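Local coordinates for protein malate synthase (Haloferax volcanii, PDB 3OYZ) that condenses acetyl-CoA with glyoxylate in a magnesium-dependent Claisen reaction and hydrolyses the malyl-CoA formed, giving malate for the glyoxylate cycle, at residues 29-34 with 44-49; 25-30 with 59-64. All blocks are in the same frame, centred on the assembly; numbering follows the deposited sequence.

Interaction 1. Residues 29-34 with 44-49. With ACO (acetyl coenzyme *a), chain B.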
# COMPACT_ATOMS: atom_id res chain seq x y z
N LYS A 29 -30.22 16.27 23.32
CA LYS A 29 -30.38 15.12 24.21
C LYS A 29 -29.20 14.15 24.02
O LYS A 29 -28.54 13.77 24.98
CB LYS A 29 -31.71 14.39 23.92
CG LYS A 29 -31.91 13.18 24.88
CD LYS A 29 -32.74 12.02 24.30
CE LYS A 29 -34.03 12.52 23.63
NZ LYS A 29 -34.59 11.57 22.62
N MET A 30 -28.87 13.82 22.78
CA MET A 30 -27.67 12.99 22.58
C MET A 30 -26.37 13.53 23.13
O MET A 30 -25.61 12.76 23.67
CB MET A 30 -27.53 12.56 21.12
CG MET A 30 -28.83 12.02 20.59
SD MET A 30 -28.39 10.76 19.39
CE MET A 30 -29.43 11.30 18.07
N LEU A 31 -26.12 14.83 23.09
CA LEU A 31 -24.93 15.36 23.74
C LEU A 31 -24.93 15.33 25.26
O LEU A 31 -23.87 15.11 25.90
CB LEU A 31 -24.72 16.81 23.29
CG LEU A 31 -24.57 17.21 21.83
CD1 LEU A 31 -24.42 18.70 21.72
CD2 LEU A 31 -23.41 16.45 21.13
N ARG A 32 -26.09 15.63 25.86
CA ARG A 32 -26.20 15.65 27.33
C ARG A 32 -25.94 14.26 27.86
O ARG A 32 -25.23 14.09 28.82
CB ARG A 32 -27.57 16.16 27.82
CG ARG A 32 -27.94 17.53 27.27
CD ARG A 32 -28.89 18.32 28.20
NE ARG A 32 -29.66 19.27 27.41
CZ ARG A 32 -29.33 20.55 27.34
NH1 ARG A 32 -28.37 21.04 28.11
NH2 ARG A 32 -30.07 21.32 26.59
N ARG A 33 -26.45 13.25 27.18
CA ARG A 33 -26.22 11.88 27.62
C ARG A 33 -24.76 11.46 27.43
O ARG A 33 -24.14 10.92 28.35
CB ARG A 33 -27.17 10.99 26.82
CG ARG A 33 -26.79 9.52 26.90
CD ARG A 33 -27.57 8.54 26.03
NE ARG A 33 -27.53 7.21 26.63
CZ ARG A 33 -28.49 6.72 27.42
NH1 ARG A 33 -29.58 7.44 27.71
NH2 ARG A 33 -28.39 5.49 27.91
N ALA A 34 -24.17 11.74 26.26
CA ALA A 34 -22.80 11.30 25.97
C ALA A 34 -21.88 12.03 26.92
O ALA A 34 -20.91 11.47 27.43
CB ALA A 34 -22.44 11.60 24.49
N ASP A 44 -11.96 8.01 25.02
CA ASP A 44 -10.78 8.88 25.16
C ASP A 44 -10.99 10.24 24.48
O ASP A 44 -10.55 11.28 24.95
CB ASP A 44 -9.57 8.16 24.54
CG ASP A 44 -9.11 7.02 25.37
OD1 ASP A 44 -9.28 7.10 26.62
OD2 ASP A 44 -8.58 6.04 24.80
N VAL A 45 -11.73 10.27 23.38
CA VAL A 45 -11.94 11.52 22.64
C VAL A 45 -13.39 11.52 22.28
O VAL A 45 -13.90 10.61 21.65
CB VAL A 45 -11.01 11.67 21.33
CG1 VAL A 45 -11.52 12.78 20.50
CG2 VAL A 45 -9.67 12.10 21.77
N TRP A 46 -14.06 12.60 22.67
CA TRP A 46 -15.46 12.68 22.38
C TRP A 46 -15.67 13.79 21.37
O TRP A 46 -15.14 14.87 21.55
CB TRP A 46 -16.24 13.01 23.70
CG TRP A 46 -17.71 13.20 23.40
CD1 TRP A 46 -18.48 12.45 22.55
CD2 TRP A 46 -18.57 14.22 23.92
NE1 TRP A 46 -19.77 12.96 22.51
CE2 TRP A 46 -19.82 14.06 23.31
CE3 TRP A 46 -18.39 15.26 24.86
CZ2 TRP A 46 -20.95 14.85 23.66
CZ3 TRP A 46 -19.49 16.13 25.12
CH2 TRP A 46 -20.74 15.90 24.53
N VAL A 47 -16.43 13.53 20.33
CA VAL A 47 -16.61 14.48 19.23
C VAL A 47 -18.06 14.91 19.05
O VAL A 47 -18.83 14.29 18.32
CB VAL A 47 -16.04 13.79 17.93
CG1 VAL A 47 -16.05 14.75 16.75
CG2 VAL A 47 -14.62 13.34 18.23
N PRO A 48 -18.45 16.03 19.68
CA PRO A 48 -19.75 16.49 19.24
C PRO A 48 -19.71 16.86 17.76
O PRO A 48 -18.97 17.77 17.38
CB PRO A 48 -19.93 17.80 20.01
CG PRO A 48 -19.19 17.59 21.32
CD PRO A 48 -17.97 16.73 20.90
N ASP A 49 -20.57 16.27 16.97
CA ASP A 49 -20.45 16.32 15.54
C ASP A 49 -21.42 17.19 14.83
O ASP A 49 -22.45 16.68 14.42
CB ASP A 49 -20.51 14.90 15.00
CG ASP A 49 -20.13 14.79 13.55
OD1 ASP A 49 -19.71 15.80 12.96
OD2 ASP A 49 -20.34 13.69 12.99
N1A ACO B . -24.19 9.79 21.02
C2A ACO B . -24.94 9.91 22.13
N3A ACO B . -25.87 8.99 22.44
C4A ACO B . -26.14 7.91 21.66
C5A ACO B . -25.32 7.75 20.43
C6A ACO B . -24.33 8.79 20.11
N6A ACO B . -23.64 8.63 18.95
N7A ACO B . -25.74 6.64 19.81
C8A ACO B . -26.75 6.13 20.56
N9A ACO B . -26.95 6.85 21.67
C1B ACO B . -27.98 6.51 22.71
C2B ACO B . -29.21 5.99 21.98
O2B ACO B . -30.02 7.11 21.61
C3B ACO B . -29.85 5.07 23.00
O3B ACO B . -30.48 5.99 23.90
P3B ACO B . -31.76 5.66 24.89
O7A ACO B . -31.00 5.54 26.21
O8A ACO B . -32.30 4.40 24.25
O9A ACO B . -32.71 6.83 24.78
C4B ACO B . -28.63 4.45 23.67
O4B ACO B . -27.58 5.42 23.57
C5B ACO B . -28.17 3.19 22.95
O5B ACO B . -28.34 3.43 21.55
P1A ACO B . -28.25 2.25 20.46
O1A ACO B . -29.36 1.26 20.52
O2A ACO B . -26.89 1.67 20.68
O3A ACO B . -28.29 2.87 18.99
P2A ACO B . -29.63 3.43 18.32
O4A ACO B . -30.17 4.19 19.49
O5A ACO B . -30.22 2.32 17.48
O6A ACO B . -29.18 4.50 17.18
CBP ACO B . -27.68 5.56 15.55
CCP ACO B . -28.22 4.25 16.15
CDP ACO B . -28.81 6.39 14.94
CEP ACO B . -26.74 5.16 14.41
CAP ACO B . -26.98 6.45 16.59
OAP ACO B . -26.12 5.56 17.29
C9P ACO B . -26.14 7.56 16.00
O9P ACO B . -26.69 8.53 15.47
N8P ACO B . -24.81 7.40 16.05
C7P ACO B . -23.94 8.44 15.52
C6P ACO B . -23.91 8.48 13.98
C5P ACO B . -22.77 9.42 13.63
O5P ACO B . -22.10 9.93 14.53
N4P ACO B . -22.53 9.57 12.33
C3P ACO B . -21.46 10.38 11.78
C2P ACO B . -20.08 9.78 12.07
S1P ACO B . -19.90 8.74 10.65
C ACO B . -19.42 9.67 9.32
O ACO B . -19.52 10.88 9.28
CH3 ACO B . -18.91 8.92 8.13

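Interaction 2. Residues 25-30 with 59-64. With ACO (acetyl coenzyme *a), chain B.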
# COMPACT_ATOMS: atom_id res chain seq x y z
N ASP A 25 -38.08 16.54 21.85
CA ASP A 25 -38.02 17.10 23.20
C ASP A 25 -36.86 18.12 23.20
O ASP A 25 -37.04 19.29 22.84
CB ASP A 25 -37.79 15.97 24.21
CG ASP A 25 -36.61 15.05 23.83
OD1 ASP A 25 -36.69 14.31 22.83
OD2 ASP A 25 -35.59 15.04 24.57
N ASP A 26 -35.66 17.67 23.57
CA ASP A 26 -34.48 18.52 23.73
C ASP A 26 -33.56 18.09 22.59
O ASP A 26 -33.13 16.94 22.54
CB ASP A 26 -33.96 18.30 25.16
CG ASP A 26 -32.50 18.69 25.37
OD1 ASP A 26 -32.01 19.74 24.92
OD2 ASP A 26 -31.83 17.94 26.10
N SER A 27 -33.33 18.96 21.61
CA SER A 27 -32.40 18.65 20.50
C SER A 27 -30.98 18.28 20.95
O SER A 27 -30.34 17.46 20.30
CB SER A 27 -32.44 19.80 19.49
OG SER A 27 -31.77 20.88 20.12
N ALA A 28 -30.50 18.80 22.08
CA ALA A 28 -29.23 18.41 22.69
C ALA A 28 -29.17 17.08 23.44
O ALA A 28 -28.18 16.80 24.11
CB ALA A 28 -28.75 19.49 23.60
N LYS A 29 -30.22 16.27 23.32
CA LYS A 29 -30.38 15.12 24.21
C LYS A 29 -29.20 14.15 24.02
O LYS A 29 -28.54 13.77 24.98
CB LYS A 29 -31.71 14.39 23.92
CG LYS A 29 -31.91 13.18 24.88
CD LYS A 29 -32.74 12.02 24.30
CE LYS A 29 -34.03 12.52 23.63
NZ LYS A 29 -34.59 11.57 22.62
N MET A 30 -28.87 13.82 22.78
CA MET A 30 -27.67 12.99 22.58
C MET A 30 -26.37 13.53 23.13
O MET A 30 -25.61 12.76 23.67
CB MET A 30 -27.53 12.56 21.12
CG MET A 30 -28.83 12.02 20.59
SD MET A 30 -28.39 10.76 19.39
CE MET A 30 -29.43 11.30 18.07
N ARG A 59 -27.75 22.67 11.92
CA ARG A 59 -26.36 22.83 12.34
C ARG A 59 -26.12 24.13 13.06
O ARG A 59 -25.25 24.24 13.91
CB ARG A 59 -25.40 22.76 11.13
CG ARG A 59 -25.20 21.30 10.70
CD ARG A 59 -24.42 21.22 9.33
NE ARG A 59 -24.22 19.80 9.05
CZ ARG A 59 -24.03 19.26 7.86
NH1 ARG A 59 -23.88 20.04 6.81
NH2 ARG A 59 -23.90 17.94 7.75
N ASP A 60 -26.91 25.15 12.72
CA ASP A 60 -26.84 26.35 13.54
C ASP A 60 -27.29 26.15 14.98
O ASP A 60 -26.65 26.61 15.92
CB ASP A 60 -27.61 27.47 12.85
CG ASP A 60 -26.85 28.02 11.65
OD1 ASP A 60 -27.50 28.49 10.69
OD2 ASP A 60 -25.60 27.94 11.61
N GLU A 61 -28.34 25.36 15.14
CA GLU A 61 -28.82 25.02 16.49
C GLU A 61 -27.84 24.06 17.16
O GLU A 61 -27.46 24.24 18.33
CB GLU A 61 -30.23 24.43 16.43
CG GLU A 61 -30.77 24.06 17.84
CD GLU A 61 -32.21 23.50 17.81
OE1 GLU A 61 -32.87 23.41 16.75
OE2 GLU A 61 -32.68 23.08 18.89
N GLY A 62 -27.30 23.14 16.35
CA GLY A 62 -26.20 22.29 16.83
C GLY A 62 -25.03 23.04 17.40
O GLY A 62 -24.49 22.68 18.40
N ALA A 63 -24.59 24.16 16.83
CA ALA A 63 -23.42 24.79 17.42
C ALA A 63 -23.73 25.52 18.73
O ALA A 63 -22.85 25.68 19.59
CB ALA A 63 -22.84 25.80 16.41
N GLU A 64 -24.95 26.05 18.82
CA GLU A 64 -25.45 26.53 20.15
C GLU A 64 -25.52 25.42 21.17
O GLU A 64 -24.98 25.57 22.27
CB GLU A 64 -26.78 27.31 20.04
CG GLU A 64 -26.48 28.69 19.46
CD GLU A 64 -27.68 29.29 18.73
OE1 GLU A 64 -28.74 28.62 18.63
OE2 GLU A 64 -27.56 30.44 18.23
N1A ACO B . -24.19 9.79 21.02
C2A ACO B . -24.94 9.91 22.13
N3A ACO B . -25.87 8.99 22.44
C4A ACO B . -26.14 7.91 21.66
C5A ACO B . -25.32 7.75 20.43
C6A ACO B . -24.33 8.79 20.11
N6A ACO B . -23.64 8.63 18.95
N7A ACO B . -25.74 6.64 19.81
C8A ACO B . -26.75 6.13 20.56
N9A ACO B . -26.95 6.85 21.67
C1B ACO B . -27.98 6.51 22.71
C2B ACO B . -29.21 5.99 21.98
O2B ACO B . -30.02 7.11 21.61
C3B ACO B . -29.85 5.07 23.00
O3B ACO B . -30.48 5.99 23.90
P3B ACO B . -31.76 5.66 24.89
O7A ACO B . -31.00 5.54 26.21
O8A ACO B . -32.30 4.40 24.25
O9A ACO B . -32.71 6.83 24.78
C4B ACO B . -28.63 4.45 23.67
O4B ACO B . -27.58 5.42 23.57
C5B ACO B . -28.17 3.19 22.95
O5B ACO B . -28.34 3.43 21.55
P1A ACO B . -28.25 2.25 20.46
O1A ACO B . -29.36 1.26 20.52
O2A ACO B . -26.89 1.67 20.68
O3A ACO B . -28.29 2.87 18.99
P2A ACO B . -29.63 3.43 18.32
O4A ACO B . -30.17 4.19 19.49
O5A ACO B . -30.22 2.32 17.48
O6A ACO B . -29.18 4.50 17.18
CBP ACO B . -27.68 5.56 15.55
CCP ACO B . -28.22 4.25 16.15
CDP ACO B . -28.81 6.39 14.94
CEP ACO B . -26.74 5.16 14.41
CAP ACO B . -26.98 6.45 16.59
OAP ACO B . -26.12 5.56 17.29
C9P ACO B . -26.14 7.56 16.00
O9P ACO B . -26.69 8.53 15.47
N8P ACO B . -24.81 7.40 16.05
C7P ACO B . -23.94 8.44 15.52
C6P ACO B . -23.91 8.48 13.98
C5P ACO B . -22.77 9.42 13.63
O5P ACO B . -22.10 9.93 14.53
N4P ACO B . -22.53 9.57 12.33
C3P ACO B . -21.46 10.38 11.78
C2P ACO B . -20.08 9.78 12.07
S1P ACO B . -19.90 8.74 10.65
C ACO B . -19.42 9.67 9.32
O ACO B . -19.52 10.88 9.28
CH3 ACO B . -18.91 8.92 8.13

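Interaction 1. Residues 29-34 with 44-49
Trp46 reaches from its strand to the helix 29-34 and meets Ala34 and Leu31 there. The apolar packing is done by four side chains, two from each element. Ala34 CB rests against the NE1-CE2-CZ2 stretch of the indole, 3.6 Å from Trp46 NE1, while Leu31 CD2 lies 3.9 Å from Trp46 CZ2, the two side chains crossing at roughly a right angle. The same methyl, Leu31 CD2, also touches Pro48 CB at 3.9 Å, so one leucine branch bridges two strand residues. The indole is sent across to the helix because its CG stands anti to the backbone N (chi1 176°), and Pro48 CD of its own strand lies over one ring face.

No hydrogen bond joins the two segments; Leu31 O merely approaches Trp46 CH2 at 3.5 Å. The indole nitrogen is instead satisfied by Ser17 OG, and that serine also hydrogen-bonds acetyl-CoA. With an alanine at Trp46, Ser17 would probably lose this donor and a gap would be likely to open beside Ala34 and Leu31.

The ligand contacts come mostly from the helix. Arg33, its chain extended from CG to NE, brings NH1 to 2.8 Å from O7A of the 3'-phosphate, an oxygen that lies over one face of the guanidinium. Met30 O is 3.3 Å from C2A of the adenine. Ala34 CB borders the same adenine carbon. Farther along the 44-49 segment, Asp49 OD2 is 3.7 Å from C3P of the pantetheine arm and salt-bridged to Arg84.

Helix and strand run nearly antiparallel, at 170°, as the second half of the beta-alpha-beta unit 13-18, 29-36, 45-49 in the TIM barrel. Leu31 continues onto Asn65 and Val69 of helix 59-73, and Trp46 packs on Ile81 of the adjoining strand 80-81.

Interaction 2. Residues 25-30 with 59-64
With chi1 at 72°, Ser27 holds OG between its backbone N and carbonyl carbon, directed at Glu61, whose CG is anti to the backbone N (chi1 180°) and whose chain stays extended beyond CG. Glu61 therefore reaches from its helix to the turn and meets the serine with its carboxylate end. The hydroxyl donates to it: Ser27 OG to Glu61 OE2 is 2.7 Å. It comes in from above the carboxylate plane, 53° out of it. Ser27 CB follows close behind, 3.3 Å from Glu61 OE2, so the contact centres on one carboxylate oxygen. Ser27 OG is gripped a second time by Asn65 ND2 of the same helix.

The turn that presents the serine is a type I beta turn, Asp26 to Lys29, closed by the bond from Lys29 N to Asp26 O at 3.1 Å. Asp26 OD1 takes a weak hydrogen bond from Ala28 N, at 3.4 Å, and Lys29 NZ forms a salt bridge with Asp25 OD1 at 3.5 Å.

Ala28 occupies the N-cap position of helix 29-36, so a single side-chain hydrogen bond, away from the annotated sites, joins the lead-in to this TIM-barrel helix with the first turns of the next, 59-73. Ala28 also packs on Asn65 and Val69 of helix 59-73, while Ala63 on that helix touches His101 of the following helix, 92-105.

Helix 29-36 carries both contacts: interaction 2 ties its N-terminal entry to helix 59-73, and interaction 1 packs its inner side on strand 45-49. Their centres are 11 Å apart, and a salt bridge from Arg32 NE to Asp26 OD2, 2.9 Å, links the two directly. Lys29 and Met30 belong to both segments on the helix side. Strand 45-49 and helix 59-73 follow each other in the chain, so the helix is held by two successive elements of the barrel. Interaction 1 lines the acetyl-CoA pocket, yet its Trp46 side chain is about 14 Å from the bound pyruvate; the Ser27-Glu61 bond lies away from the annotated sites.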